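Local coordinates for glycoside hydrolase family 88 protein (Bacteroides vulgatus, PDB 4Q88), which is functionally uncharacterised but probably acts as a hydrolase on sugar substrates, as expected of glycoside hydrolase family 88, at residues W100-Q105 / L145-P150; V151-Y156 / K224-E229; W208-G213 / E271-A276; I318-P323 / V334-C339. All blocks are in the same frame, centred on the assembly; numbering follows the deposited sequence.

Overall arrangement
From the N terminus, contact 1 closes a loop of 39 mostly helical residues and joins the start of helix 103-113 to helix 144-159. The chain runs straight on into contact 2, which sets the next turns of helix 144-159 against the end of helix 209-225. These two contacts touch. Contact 3 starts inside the loop that contact 2 closes and ends beyond it, so the two cross. It pairs the beginnings of helices 209-225 and 272-287. Contact 4 follows in series, a short closure before helix 341-358, and it touches contact 3. Contacts 2 and 4 lie on opposite sides of the chain's centre, about 33 Å apart between centres.

Contact 1. Residues W100-Q105 / L145-P150; sequences WQVCFQ and LYMVMP
The flat amide of Gln105 meets helix 144-159 with both a face and an edge. Pro150 lies over one face, with its CB 3.5 Å from Gln105 OE1. At the edge, NE2 gives hydrogen bonds to two carbonyls, both close to the amide plane. Within 100-105, Gln101 CA sits 3.9 Å above one face of the Phe104 ring, toward its rim. This is a buried contact between the lead-in and start of helix 103-113 and helix 144-159, in a mainly helical fold of the six-hairpin clan, consistent with an (alpha/alpha)6 barrel. Gln105 NE2 is 2.8 Å from Tyr146 O and lies in that carbonyl's plane. It is 2.9 Å from Met147 O, but here the donor stands above the carbonyl plane. The proline explains the need for an outside donor. Pro150 has no N-H, so the helix is kinked there and Tyr146 O gets no bond from the residue four places on. The Gln105 amide takes up that role. Its CG is anti to the carbonyl carbon (chi1 -61°) and the chain beyond is extended, which carries the amide across to the kink. Two bonds and the proline face fix its rotation. Gln101 lies obliquely across Val148, and its OE1 packs 3.6 Å from Val148 CG2. Gln130 holds the NE2 of that amide. Tyr146 hydrogen-bonds through its OH to Thr46. Val102 stands beside Met147, a selenomethionine, and the two side chains point the same way. Val102 CA makes a CA-H...O contact of 3.4 Å with Met147 O, and Val102 CG1 rests 3.8 Å from Met147 SE.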
loop_
_atom_site.group_PDB
_atom_site.type_symbol
_atom_site.label_atom_id
_atom_site.label_comp_id
_atom_site.label_asym_id
_atom_site.label_seq_id
_atom_site.Cartn_x
_atom_site.Cartn_y
_atom_site.Cartn_z
ATOM N N TRP A 100 2.867 -12.673 -2.030
ATOM C CA TRP A 100 2.970 -13.311 -3.357
ATOM C C TRP A 100 1.692 -13.113 -4.153
ATOM O O TRP A 100 1.512 -13.672 -5.211
ATOM C CB TRP A 100 3.264 -14.794 -3.212
ATOM C CG TRP A 100 4.708 -15.059 -2.921
ATOM C CD1 TRP A 100 5.238 -15.627 -1.784
ATOM C CD2 TRP A 100 5.789 -14.853 -3.819
ATOM N NE1 TRP A 100 6.600 -15.752 -1.927
ATOM C CE2 TRP A 100 6.970 -15.284 -3.162
ATOM C CE3 TRP A 100 5.890 -14.301 -5.111
ATOM C CZ2 TRP A 100 8.246 -15.173 -3.757
ATOM C CZ3 TRP A 100 7.147 -14.213 -5.719
ATOM C CH2 TRP A 100 8.308 -14.663 -5.045
ATOM N N GLN A 101 0.829 -12.265 -3.645
ATOM C CA GLN A 101 -0.485 -11.987 -4.285
ATOM C C GLN A 101 -0.694 -10.539 -4.712
ATOM O O GLN A 101 -1.565 -10.228 -5.545
ATOM C CB GLN A 101 -1.595 -12.401 -3.338
ATOM C CG GLN A 101 -1.605 -13.868 -2.973
ATOM C CD GLN A 101 -2.692 -14.233 -1.973
ATOM O OE1 GLN A 101 -3.209 -13.370 -1.260
ATOM N NE2 GLN A 101 -3.043 -15.519 -1.898
ATOM N N VAL A 102 0.106 -9.617 -4.195
ATOM C CA VAL A 102 0.011 -8.199 -4.601
ATOM C C VAL A 102 0.345 -8.000 -6.087
ATOM O O VAL A 102 -0.241 -7.105 -6.733
ATOM C CB VAL A 102 0.824 -7.248 -3.658
ATOM C CG1 VAL A 102 2.214 -7.779 -3.419
ATOM C CG2 VAL A 102 0.878 -5.817 -4.161
ATOM N N CYS A 103 1.191 -8.868 -6.667
ATOM C CA CYS A 103 1.416 -8.859 -8.094
ATOM C C CYS A 103 0.094 -8.947 -8.879
ATOM O O CYS A 103 -0.051 -8.360 -9.990
ATOM C CB CYS A 103 2.387 -9.962 -8.533
ATOM S SG CYS A 103 1.827 -11.617 -8.184
ATOM N N PHE A 104 -0.888 -9.651 -8.328
ATOM C CA PHE A 104 -2.192 -9.809 -9.008
ATOM C C PHE A 104 -2.932 -8.484 -9.243
ATOM O O PHE A 104 -3.796 -8.402 -10.168
ATOM C CB PHE A 104 -3.145 -10.742 -8.234
ATOM C CG PHE A 104 -2.645 -12.140 -7.971
ATOM C CD1 PHE A 104 -1.667 -12.732 -8.724
ATOM C CD2 PHE A 104 -3.242 -12.905 -6.951
ATOM C CE1 PHE A 104 -1.223 -14.008 -8.464
ATOM C CE2 PHE A 104 -2.805 -14.173 -6.678
ATOM C CZ PHE A 104 -1.814 -14.751 -7.450
ATOM N N GLN A 105 -2.617 -7.462 -8.447
ATOM C CA GLN A 105 -3.225 -6.151 -8.664
ATOM C C GLN A 105 -2.809 -5.620 -10.038
ATOM O O GLN A 105 -3.640 -5.141 -10.821
ATOM C CB GLN A 105 -2.780 -5.147 -7.585
ATOM C CG GLN A 105 -3.179 -5.561 -6.175
ATOM C CD GLN A 105 -2.895 -4.471 -5.139
ATOM O OE1 GLN A 105 -2.900 -3.291 -5.449
ATOM N NE2 GLN A 105 -2.618 -4.882 -3.910
ATOM N N LEU A 145 -3.307 -5.992 4.264
ATOM C CA LEU A 145 -4.392 -5.222 3.716
ATOM C C LEU A 145 -4.069 -4.506 2.409
ATOM O O LEU A 145 -4.919 -4.446 1.509
ATOM C CB LEU A 145 -4.981 -4.242 4.746
ATOM C CG LEU A 145 -5.438 -4.844 6.092
ATOM C CD1 LEU A 145 -6.095 -3.740 6.925
ATOM C CD2 LEU A 145 -6.416 -5.996 5.867
ATOM N N TYR A 146 -2.918 -3.862 2.298
ATOM C CA TYR A 146 -2.559 -3.282 1.038
ATOM C C TYR A 146 -2.248 -4.372 0.028
ATOM O O TYR A 146 -2.586 -4.227 -1.165
ATOM C CB TYR A 146 -1.364 -2.325 1.192
ATOM C CG TYR A 146 -1.028 -1.608 -0.092
ATOM C CD1 TYR A 146 -0.200 -2.197 -1.050
ATOM C CD2 TYR A 146 -1.583 -0.366 -0.397
ATOM C CE1 TYR A 146 0.052 -1.537 -2.259
ATOM C CE2 TYR A 146 -1.312 0.289 -1.561
ATOM C CZ TYR A 146 -0.528 -0.312 -2.521
ATOM O OH TYR A 146 -0.307 0.371 -3.704
HETATM N N MSE A 147 -1.580 -5.443 0.454
HETATM C CA MSE A 147 -1.182 -6.461 -0.525
HETATM C C MSE A 147 -2.416 -7.100 -1.213
HETATM O O MSE A 147 -2.401 -7.408 -2.404
HETATM C CB MSE A 147 -0.330 -7.514 0.156
HETATM C CG MSE A 147 0.933 -7.009 0.828
HETATM SE SE MSE A 147 1.994 -5.708 -0.218
HETATM C CE MSE A 147 2.399 -4.536 1.304
ATOM N N VAL A 148 -3.458 -7.308 -0.443
ATOM C CA VAL A 148 -4.574 -8.160 -0.876
ATOM C C VAL A 148 -5.941 -7.519 -0.958
ATOM O O VAL A 148 -6.733 -7.882 -1.871
ATOM C CB VAL A 148 -4.615 -9.505 -0.104
ATOM C CG1 VAL A 148 -5.410 -10.529 -0.874
ATOM C CG2 VAL A 148 -3.220 -10.080 0.135
HETATM N N MSE A 149 -6.285 -6.544 -0.120
HETATM C CA MSE A 149 -7.624 -5.964 -0.271
HETATM C C MSE A 149 -7.886 -5.465 -1.692
HETATM O O MSE A 149 -8.974 -5.704 -2.221
HETATM C CB MSE A 149 -8.050 -4.848 0.719
HETATM C CG MSE A 149 -8.157 -5.347 2.155
HETATM SE SE MSE A 149 -9.268 -4.234 3.309
HETATM C CE MSE A 149 -8.308 -2.588 3.007
ATOM N N PRO A 150 -6.966 -4.720 -2.325
ATOM C CA PRO A 150 -7.274 -4.250 -3.689
ATOM C C PRO A 150 -7.343 -5.396 -4.748
ATOM O O PRO A 150 -8.020 -5.254 -5.770
ATOM C CB PRO A 150 -6.126 -3.300 -4.013
ATOM C CG PRO A 150 -5.469 -3.012 -2.705
ATOM C CD PRO A 150 -5.661 -4.242 -1.876
#

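Contact 2. Residues V151-Y156 / K224-E229; sequences VMVKMY and KQLPAE
Lys154 NZ is gripped from two quarters. It donates to Gln225 OE1 at 2.9 Å, and it forms a salt bridge with Asp109 on helix 103-113. The lysine chain runs out extended and then bends at its last torsion (chi4 -66°), which turns NZ onto the amide oxygen. The donor is tilted 23° from the plane of the Gln225 side-chain carbonyl. Lys154 CG also passes 3.3 Å from the same OE1, so the lysine chain wraps partly round that oxygen. A methionine here would probably leave both Gln225 OE1 and the Asp109 carboxylate without their cationic mate and let the Gln225 amide turn more freely. Next to this pair, a water bridges the two backbones. It donates to Val153 O at 2.8 Å and to Gln225 O at 2.7 Å. The rest is apolar. Val153 CG2 meets Gln225 CB, and Val153 CG1 touches Leu226 CD1 at 3.9 Å, the two side chains crossing at about a right angle. One turn further on, Tyr156 CE2 comes 3.5 Å from Pro227 CG, with the proline meeting the ring obliquely. The contact thus fastens the end of helix 209-225 and the loop after it to the side of helix 144-159. Leu165 of helix 163-179 packs on both Tyr156 and Leu226, while helix 233-249 lies against Leu226.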
loop_
_atom_site.group_PDB
_atom_site.type_symbol
_atom_site.label_atom_id
_atom_site.label_comp_id
_atom_site.label_asym_id
_atom_site.label_seq_id
_atom_site.Cartn_x
_atom_site.Cartn_y
_atom_site.Cartn_z
ATOM N N VAL A 151 -6.693 -6.517 -4.511
ATOM C CA VAL A 151 -6.896 -7.720 -5.341
ATOM C C VAL A 151 -8.394 -8.104 -5.372
ATOM O O VAL A 151 -8.974 -8.412 -6.441
ATOM C CB VAL A 151 -6.118 -8.915 -4.780
ATOM C CG1 VAL A 151 -6.437 -10.138 -5.596
ATOM C CG2 VAL A 151 -4.622 -8.627 -4.841
HETATM N N MSE A 152 -9.053 -8.017 -4.213
HETATM C CA MSE A 152 -10.419 -8.462 -4.108
HETATM C C MSE A 152 -11.318 -7.609 -4.999
HETATM O O MSE A 152 -12.180 -8.171 -5.748
HETATM C CB MSE A 152 -10.964 -8.500 -2.663
HETATM C CG MSE A 152 -10.101 -9.199 -1.585
HETATM SE SE MSE A 152 -9.624 -11.025 -2.108
HETATM C CE MSE A 152 -11.045 -11.987 -1.207
ATOM N N VAL A 153 -11.162 -6.272 -4.963
ATOM C CA VAL A 153 -12.042 -5.400 -5.761
ATOM C C VAL A 153 -11.682 -5.449 -7.244
ATOM O O VAL A 153 -12.579 -5.338 -8.108
ATOM C CB VAL A 153 -12.108 -3.937 -5.251
ATOM C CG1 VAL A 153 -12.769 -3.901 -3.876
ATOM C CG2 VAL A 153 -10.738 -3.245 -5.222
ATOM N N LYS A 154 -10.384 -5.599 -7.545
ATOM C CA LYS A 154 -9.932 -5.667 -8.943
ATOM C C LYS A 154 -10.426 -6.976 -9.578
ATOM O O LYS A 154 -10.858 -6.996 -10.761
ATOM C CB LYS A 154 -8.413 -5.542 -9.050
ATOM C CG LYS A 154 -7.924 -4.134 -8.753
ATOM C CD LYS A 154 -6.404 -4.034 -8.689
ATOM C CE LYS A 154 -5.965 -2.643 -8.290
ATOM N NZ LYS A 154 -6.296 -1.596 -9.281
HETATM N N MSE A 155 -10.442 -8.058 -8.803
HETATM C CA MSE A 155 -10.870 -9.377 -9.358
HETATM C C MSE A 155 -12.363 -9.399 -9.503
HETATM O O MSE A 155 -12.886 -9.912 -10.521
HETATM C CB MSE A 155 -10.384 -10.606 -8.562
HETATM C CG MSE A 155 -8.830 -10.732 -8.502
HETATM SE SE MSE A 155 -8.009 -10.825 -10.281
HETATM C CE MSE A 155 -8.978 -12.433 -10.860
ATOM N N TYR A 156 -13.088 -8.825 -8.542
ATOM C CA TYR A 156 -14.539 -8.615 -8.688
ATOM C C TYR A 156 -14.842 -7.806 -9.939
ATOM O O TYR A 156 -15.778 -8.146 -10.709
ATOM C CB TYR A 156 -15.183 -7.941 -7.456
ATOM C CG TYR A 156 -16.643 -7.733 -7.691
ATOM C CD1 TYR A 156 -17.539 -8.771 -7.479
ATOM C CD2 TYR A 156 -17.134 -6.551 -8.271
ATOM C CE1 TYR A 156 -18.888 -8.659 -7.783
ATOM C CE2 TYR A 156 -18.502 -6.410 -8.573
ATOM C CZ TYR A 156 -19.374 -7.471 -8.314
ATOM O OH TYR A 156 -20.718 -7.378 -8.595
ATOM N N LYS A 224 -11.976 3.079 -4.170
ATOM C CA LYS A 224 -11.865 3.519 -5.545
ATOM C C LYS A 224 -12.582 2.595 -6.546
ATOM O O LYS A 224 -13.204 3.066 -7.533
ATOM C CB LYS A 224 -10.387 3.601 -5.800
ATOM C CG LYS A 224 -9.880 4.085 -7.116
ATOM C CD LYS A 224 -8.363 4.208 -6.903
ATOM C CE LYS A 224 -7.624 4.381 -8.180
ATOM N NZ LYS A 224 -8.254 5.464 -8.914
ATOM N N GLN A 225 -12.543 1.277 -6.305
ATOM C CA GLN A 225 -13.143 0.305 -7.201
ATOM C C GLN A 225 -14.301 -0.548 -6.682
ATOM O O GLN A 225 -14.918 -1.284 -7.468
ATOM C CB GLN A 225 -12.040 -0.589 -7.788
ATOM C CG GLN A 225 -11.125 0.164 -8.749
ATOM C CD GLN A 225 -10.075 -0.734 -9.342
ATOM O OE1 GLN A 225 -9.072 -1.064 -8.682
ATOM N NE2 GLN A 225 -10.316 -1.177 -10.565
ATOM N N LEU A 226 -14.605 -0.477 -5.405
ATOM C CA LEU A 226 -15.724 -1.246 -4.869
ATOM C C LEU A 226 -17.029 -0.730 -5.498
ATOM O O LEU A 226 -17.243 0.474 -5.592
ATOM C CB LEU A 226 -15.812 -1.119 -3.364
ATOM C CG LEU A 226 -16.823 -1.947 -2.586
ATOM C CD1 LEU A 226 -16.395 -3.396 -2.526
ATOM C CD2 LEU A 226 -17.049 -1.397 -1.169
ATOM N N PRO A 227 -17.930 -1.640 -5.882
ATOM C CA PRO A 227 -19.205 -1.056 -6.382
ATOM C C PRO A 227 -19.919 -0.165 -5.360
ATOM O O PRO A 227 -19.976 -0.482 -4.151
ATOM C CB PRO A 227 -20.081 -2.293 -6.640
ATOM C CG PRO A 227 -19.146 -3.413 -6.803
ATOM C CD PRO A 227 -17.929 -3.109 -5.938
ATOM N N ALA A 228 -20.574 0.872 -5.848
ATOM C CA ALA A 228 -21.305 1.800 -4.974
ATOM C C ALA A 228 -22.345 1.133 -4.066
ATOM O O ALA A 228 -22.660 1.651 -2.977
ATOM C CB ALA A 228 -21.965 2.873 -5.831
ATOM N N GLU A 229 -22.935 0.038 -4.544
ATOM C CA GLU A 229 -24.045 -0.666 -3.911
ATOM C C GLU A 229 -23.597 -1.722 -2.923
ATOM O O GLU A 229 -24.432 -2.400 -2.328
ATOM C CB GLU A 229 -24.935 -1.353 -4.984
ATOM C CG GLU A 229 -25.477 -0.420 -6.078
ATOM C CD GLU A 229 -24.487 -0.110 -7.211
ATOM O OE1 GLU A 229 -23.377 -0.712 -7.244
ATOM O OE2 GLU A 229 -24.838 0.734 -8.086
HETATM O O HOH W 1 -14.989 -3.974 -7.792
#

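Contact 3. Residues W208-G213 / E271-A276; sequences WSRGDG and ETSGTA
Gly274 packs directly against the first turn of helix 209-225, and this is the tight part of the contact. Its CA is 3.9 Å from Arg210 CA and 3.5 Å from Ser209 OG. A beta carbon on Gly274 would clash with that hydroxyl, so the bare backbone lets the helices approach. Beside it, Arg210 NH2 donates to Ser273 OG at 2.9 Å, in the guanidinium plane and with an angle of 159° at the hydrogen. The Ser273 hydroxyl in turn donates a hydrogen bond to Glu271 OE2 at 2.6 Å. Arg210 and Glu271 themselves form only a long salt bridge. NH2 also bonds to the carbonyl of Gln322, and NH1 to that of Pro323. A leucine in place of Arg210 would probably leave Ser273 OG and those two carbonyls without their donor and Glu271 without its long salt bridge. The looser side is filled by two waters rather than direct contact. One joins Ser209 OG to Glu271 OE1, and the other links Arg210 N to the same oxygen by weak bonds. Glu271 is also an N-cap. Its OE1 takes the Gly274 N-H on the syn lone pair, and OE2 takes the Ser273 N-H from above the carboxylate plane. Two helix starts, one of them capped by Glu271, run side by side with their short axes at 27°, consistent with neighbouring helices of an (alpha/alpha)6 barrel.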
loop_
_atom_site.group_PDB
_atom_site.type_symbol
_atom_site.label_atom_id
_atom_site.label_comp_id
_atom_site.label_asym_id
_atom_site.label_seq_id
_atom_site.Cartn_x
_atom_site.Cartn_y
_atom_site.Cartn_z
ATOM N N TRP A 208 2.759 0.964 14.319
ATOM C CA TRP A 208 3.773 1.142 13.291
ATOM C C TRP A 208 3.264 1.976 12.151
ATOM O O TRP A 208 2.265 1.603 11.515
ATOM C CB TRP A 208 4.239 -0.215 12.789
ATOM C CG TRP A 208 5.332 -0.211 11.799
ATOM C CD1 TRP A 208 6.454 0.553 11.820
ATOM C CD2 TRP A 208 5.468 -1.092 10.683
ATOM N NE1 TRP A 208 7.268 0.233 10.737
ATOM C CE2 TRP A 208 6.672 -0.774 10.036
ATOM C CE3 TRP A 208 4.645 -2.097 10.133
ATOM C CZ2 TRP A 208 7.133 -1.476 8.904
ATOM C CZ3 TRP A 208 5.086 -2.753 8.950
ATOM C CH2 TRP A 208 6.304 -2.414 8.353
ATOM N N SER A 209 4.000 3.025 11.785
ATOM C CA SER A 209 3.596 3.943 10.707
ATOM C C SER A 209 3.423 3.289 9.358
ATOM O O SER A 209 2.332 3.426 8.752
ATOM C CB SER A 209 4.631 5.093 10.528
ATOM O OG SER A 209 4.264 5.984 9.477
ATOM N N ARG A 210 4.427 2.589 8.832
ATOM C CA ARG A 210 4.248 2.003 7.479
ATOM C C ARG A 210 3.072 1.005 7.537
ATOM O O ARG A 210 2.273 0.938 6.593
ATOM C CB ARG A 210 5.546 1.350 6.967
ATOM C CG ARG A 210 5.260 0.521 5.786
ATOM C CD ARG A 210 6.467 0.270 4.912
ATOM N NE ARG A 210 7.456 -0.637 5.467
ATOM C CZ ARG A 210 8.745 -0.344 5.635
ATOM N NH1 ARG A 210 9.587 -1.301 6.071
ATOM N NH2 ARG A 210 9.212 0.860 5.380
ATOM N N GLY A 211 2.890 0.294 8.646
ATOM C CA GLY A 211 1.757 -0.660 8.808
ATOM C C GLY A 211 0.401 0.039 8.618
ATOM O O GLY A 211 -0.479 -0.403 7.848
ATOM N N ASP A 212 0.189 1.105 9.363
ATOM C CA ASP A 212 -1.013 1.885 9.235
ATOM C C ASP A 212 -1.112 2.609 7.909
ATOM O O ASP A 212 -2.259 2.759 7.373
ATOM C CB ASP A 212 -1.246 2.809 10.412
ATOM C CG ASP A 212 -1.766 2.071 11.601
ATOM O OD1 ASP A 212 -2.961 1.797 11.595
ATOM O OD2 ASP A 212 -0.947 1.617 12.470
ATOM N N GLY A 213 0.018 2.977 7.328
ATOM C CA GLY A 213 0.020 3.492 5.937
ATOM C C GLY A 213 -0.541 2.481 4.957
ATOM O O GLY A 213 -1.377 2.813 4.109
ATOM N N GLU A 271 10.520 9.574 8.474
ATOM C CA GLU A 271 10.371 8.311 7.776
ATOM C C GLU A 271 9.392 8.569 6.607
ATOM O O GLU A 271 8.384 9.245 6.776
ATOM C CB GLU A 271 9.894 7.170 8.693
ATOM C CG GLU A 271 10.191 5.781 8.109
ATOM C CD GLU A 271 9.209 5.342 7.007
ATOM O OE1 GLU A 271 8.006 5.585 7.204
ATOM O OE2 GLU A 271 9.657 4.739 5.973
ATOM N N THR A 272 9.753 8.082 5.432
ATOM C CA THR A 272 9.042 8.437 4.198
ATOM C C THR A 272 7.896 7.498 3.804
ATOM O O THR A 272 6.924 7.956 3.186
ATOM C CB THR A 272 10.045 8.550 3.060
ATOM O OG1 THR A 272 10.892 9.677 3.339
ATOM C CG2 THR A 272 9.363 8.716 1.682
ATOM N N SER A 273 8.066 6.200 3.997
ATOM C CA SER A 273 7.119 5.263 3.391
ATOM C C SER A 273 5.760 5.352 4.043
ATOM O O SER A 273 4.751 5.443 3.342
ATOM C CB SER A 273 7.640 3.833 3.382
ATOM O OG SER A 273 7.913 3.344 4.695
ATOM N N GLY A 274 5.701 5.404 5.370
ATOM C CA GLY A 274 4.416 5.649 6.027
ATOM C C GLY A 274 3.793 6.974 5.614
ATOM O O GLY A 274 2.649 7.048 5.120
ATOM N N THR A 275 4.609 8.006 5.681
ATOM C CA THR A 275 4.205 9.337 5.291
ATOM C C THR A 275 3.612 9.338 3.901
ATOM O O THR A 275 2.579 9.978 3.699
ATOM C CB THR A 275 5.391 10.327 5.376
ATOM O OG1 THR A 275 5.910 10.307 6.728
ATOM C CG2 THR A 275 4.997 11.667 5.004
ATOM N N ALA A 276 4.252 8.659 2.954
ATOM C CA ALA A 276 3.777 8.744 1.543
ATOM C C ALA A 276 2.436 8.026 1.390
ATOM O O ALA A 276 1.521 8.513 0.706
ATOM C CB ALA A 276 4.811 8.120 0.606
HETATM O O HOH W 2 6.209 7.365 8.303
HETATM O O HOH W 3 7.361 3.371 9.141
#

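Contact 4. Residues I318-P323 / V334-C339; sequences IGYIQP and VDANSC
A type I beta turn from Asp335 to Ser338 presses Ala336 onto Tyr320, in the irregular loop that joins helices 293-311 and 341-358 of this mainly helical fold. Within the turn, Asp335 OD1 accepts from Asn337 N at 2.7 Å, which makes an Asx turn. The Tyr320 ring lies flat under Ala336. The alanine CA stands 3.6 Å from the ring centroid, almost on the normal, in a CH-pi contact, and its CB reaches Tyr320 CZ. The ring is brought there with CG anti to the carbonyl carbon (chi1 -59°). Two backbone bonds tie the two arms of the loop together. Tyr320 N donates to Ala336 O at 3.1 Å, from above the carbonyl plane, and Ile321 N donates to Ser338 O at 2.9 Å. Gly319 CA approaches Ala336 O closely, where a side chain would clash. Val334 CG1 packs on the backbone carbonyl of Tyr320. Beyond the loop, Ile318 and Cys339 pack on Ile344 of helix 341-358. Ile318 O is buried here with no hydrogen-bonding partner.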
loop_
_atom_site.group_PDB
_atom_site.type_symbol
_atom_site.label_atom_id
_atom_site.label_comp_id
_atom_site.label_asym_id
_atom_site.label_seq_id
_atom_site.Cartn_x
_atom_site.Cartn_y
_atom_site.Cartn_z
ATOM N N ILE A 318 14.406 8.546 -3.640
ATOM C CA ILE A 318 13.520 8.867 -2.532
ATOM C C ILE A 318 14.187 8.286 -1.262
ATOM O O ILE A 318 14.419 7.074 -1.175
ATOM C CB ILE A 318 12.147 8.208 -2.683
ATOM C CG1 ILE A 318 11.505 8.614 -4.017
ATOM C CG2 ILE A 318 11.223 8.630 -1.545
ATOM C CD1 ILE A 318 11.367 10.123 -4.207
ATOM N N GLY A 319 14.484 9.152 -0.321
ATOM C CA GLY A 319 15.243 8.763 0.873
ATOM C C GLY A 319 14.377 8.627 2.134
ATOM O O GLY A 319 13.151 8.802 2.100
ATOM N N TYR A 320 15.052 8.308 3.236
ATOM C CA TYR A 320 14.415 8.122 4.539
ATOM C C TYR A 320 13.347 7.025 4.547
ATOM O O TYR A 320 12.443 7.069 5.361
ATOM C CB TYR A 320 13.819 9.418 5.111
ATOM C CG TYR A 320 14.785 10.555 5.314
ATOM C CD1 TYR A 320 15.506 10.681 6.493
ATOM C CD2 TYR A 320 15.015 11.493 4.311
ATOM C CE1 TYR A 320 16.397 11.743 6.685
ATOM C CE2 TYR A 320 15.897 12.555 4.489
ATOM C CZ TYR A 320 16.586 12.680 5.678
ATOM O OH TYR A 320 17.458 13.768 5.810
ATOM N N ILE A 321 13.532 6.003 3.723
ATOM C CA ILE A 321 12.629 4.843 3.738
ATOM C C ILE A 321 13.109 3.812 4.745
ATOM O O ILE A 321 14.216 3.230 4.626
ATOM C CB ILE A 321 12.452 4.248 2.330
ATOM C CG1 ILE A 321 11.807 5.284 1.409
ATOM C CG2 ILE A 321 11.580 2.956 2.410
ATOM C CD1 ILE A 321 11.987 4.998 -0.058
ATOM N N GLN A 322 12.274 3.520 5.750
ATOM C CA GLN A 322 12.621 2.534 6.789
ATOM C C GLN A 322 12.871 1.190 6.066
ATOM O O GLN A 322 12.062 0.772 5.245
ATOM C CB GLN A 322 11.468 2.332 7.767
ATOM C CG GLN A 322 11.753 1.246 8.804
ATOM C CD GLN A 322 10.643 1.089 9.827
ATOM O OE1 GLN A 322 9.541 1.602 9.677
ATOM N NE2 GLN A 322 10.944 0.386 10.897
ATOM N N PRO A 323 13.949 0.501 6.393
ATOM C CA PRO A 323 14.261 -0.770 5.695
ATOM C C PRO A 323 13.330 -1.901 6.133
ATOM O O PRO A 323 12.552 -1.749 7.088
ATOM C CB PRO A 323 15.685 -1.088 6.146
ATOM C CG PRO A 323 15.937 -0.211 7.296
ATOM C CD PRO A 323 15.119 1.021 7.113
ATOM N N VAL A 334 16.394 7.108 10.904
ATOM C CA VAL A 334 16.489 6.492 9.594
ATOM C C VAL A 334 17.580 7.193 8.767
ATOM O O VAL A 334 17.711 8.403 8.787
ATOM C CB VAL A 334 15.123 6.523 8.855
ATOM C CG1 VAL A 334 15.199 5.761 7.532
ATOM C CG2 VAL A 334 14.075 5.892 9.741
ATOM N N ASP A 335 18.392 6.418 8.056
ATOM C CA ASP A 335 19.393 6.975 7.147
ATOM C C ASP A 335 18.722 7.751 6.017
ATOM O O ASP A 335 17.837 7.230 5.347
ATOM C CB ASP A 335 20.222 5.774 6.612
ATOM C CG ASP A 335 21.386 6.172 5.730
ATOM O OD1 ASP A 335 21.430 7.272 5.135
ATOM O OD2 ASP A 335 22.271 5.306 5.612
ATOM N N ALA A 336 19.137 8.992 5.790
ATOM C CA ALA A 336 18.661 9.793 4.653
ATOM C C ALA A 336 18.744 9.058 3.327
ATOM O O ALA A 336 17.905 9.241 2.436
ATOM C CB ALA A 336 19.475 11.083 4.549
ATOM N N ASN A 337 19.759 8.236 3.182
ATOM C CA ASN A 337 20.024 7.595 1.918
ATOM C C ASN A 337 19.326 6.254 1.733
ATOM O O ASN A 337 19.528 5.624 0.721
ATOM C CB ASN A 337 21.541 7.477 1.723
ATOM C CG ASN A 337 22.191 8.843 1.527
ATOM O OD1 ASN A 337 21.597 9.764 0.928
ATOM N ND2 ASN A 337 23.387 8.995 2.064
ATOM N N SER A 338 18.492 5.835 2.694
ATOM C CA SER A 338 17.745 4.589 2.588
ATOM C C SER A 338 16.593 4.711 1.562
ATOM O O SER A 338 15.643 5.433 1.800
ATOM C CB SER A 338 17.193 4.233 3.956
ATOM O OG SER A 338 16.664 2.941 3.968
ATOM N N CYS A 339 16.699 3.997 0.449
ATOM C CA CYS A 339 15.742 4.079 -0.662
ATOM C C CYS A 339 15.431 2.678 -1.132
ATOM O O CYS A 339 16.372 1.876 -1.366
ATOM C CB CYS A 339 16.350 4.848 -1.819
ATOM S SG CYS A 339 15.195 5.000 -3.207
#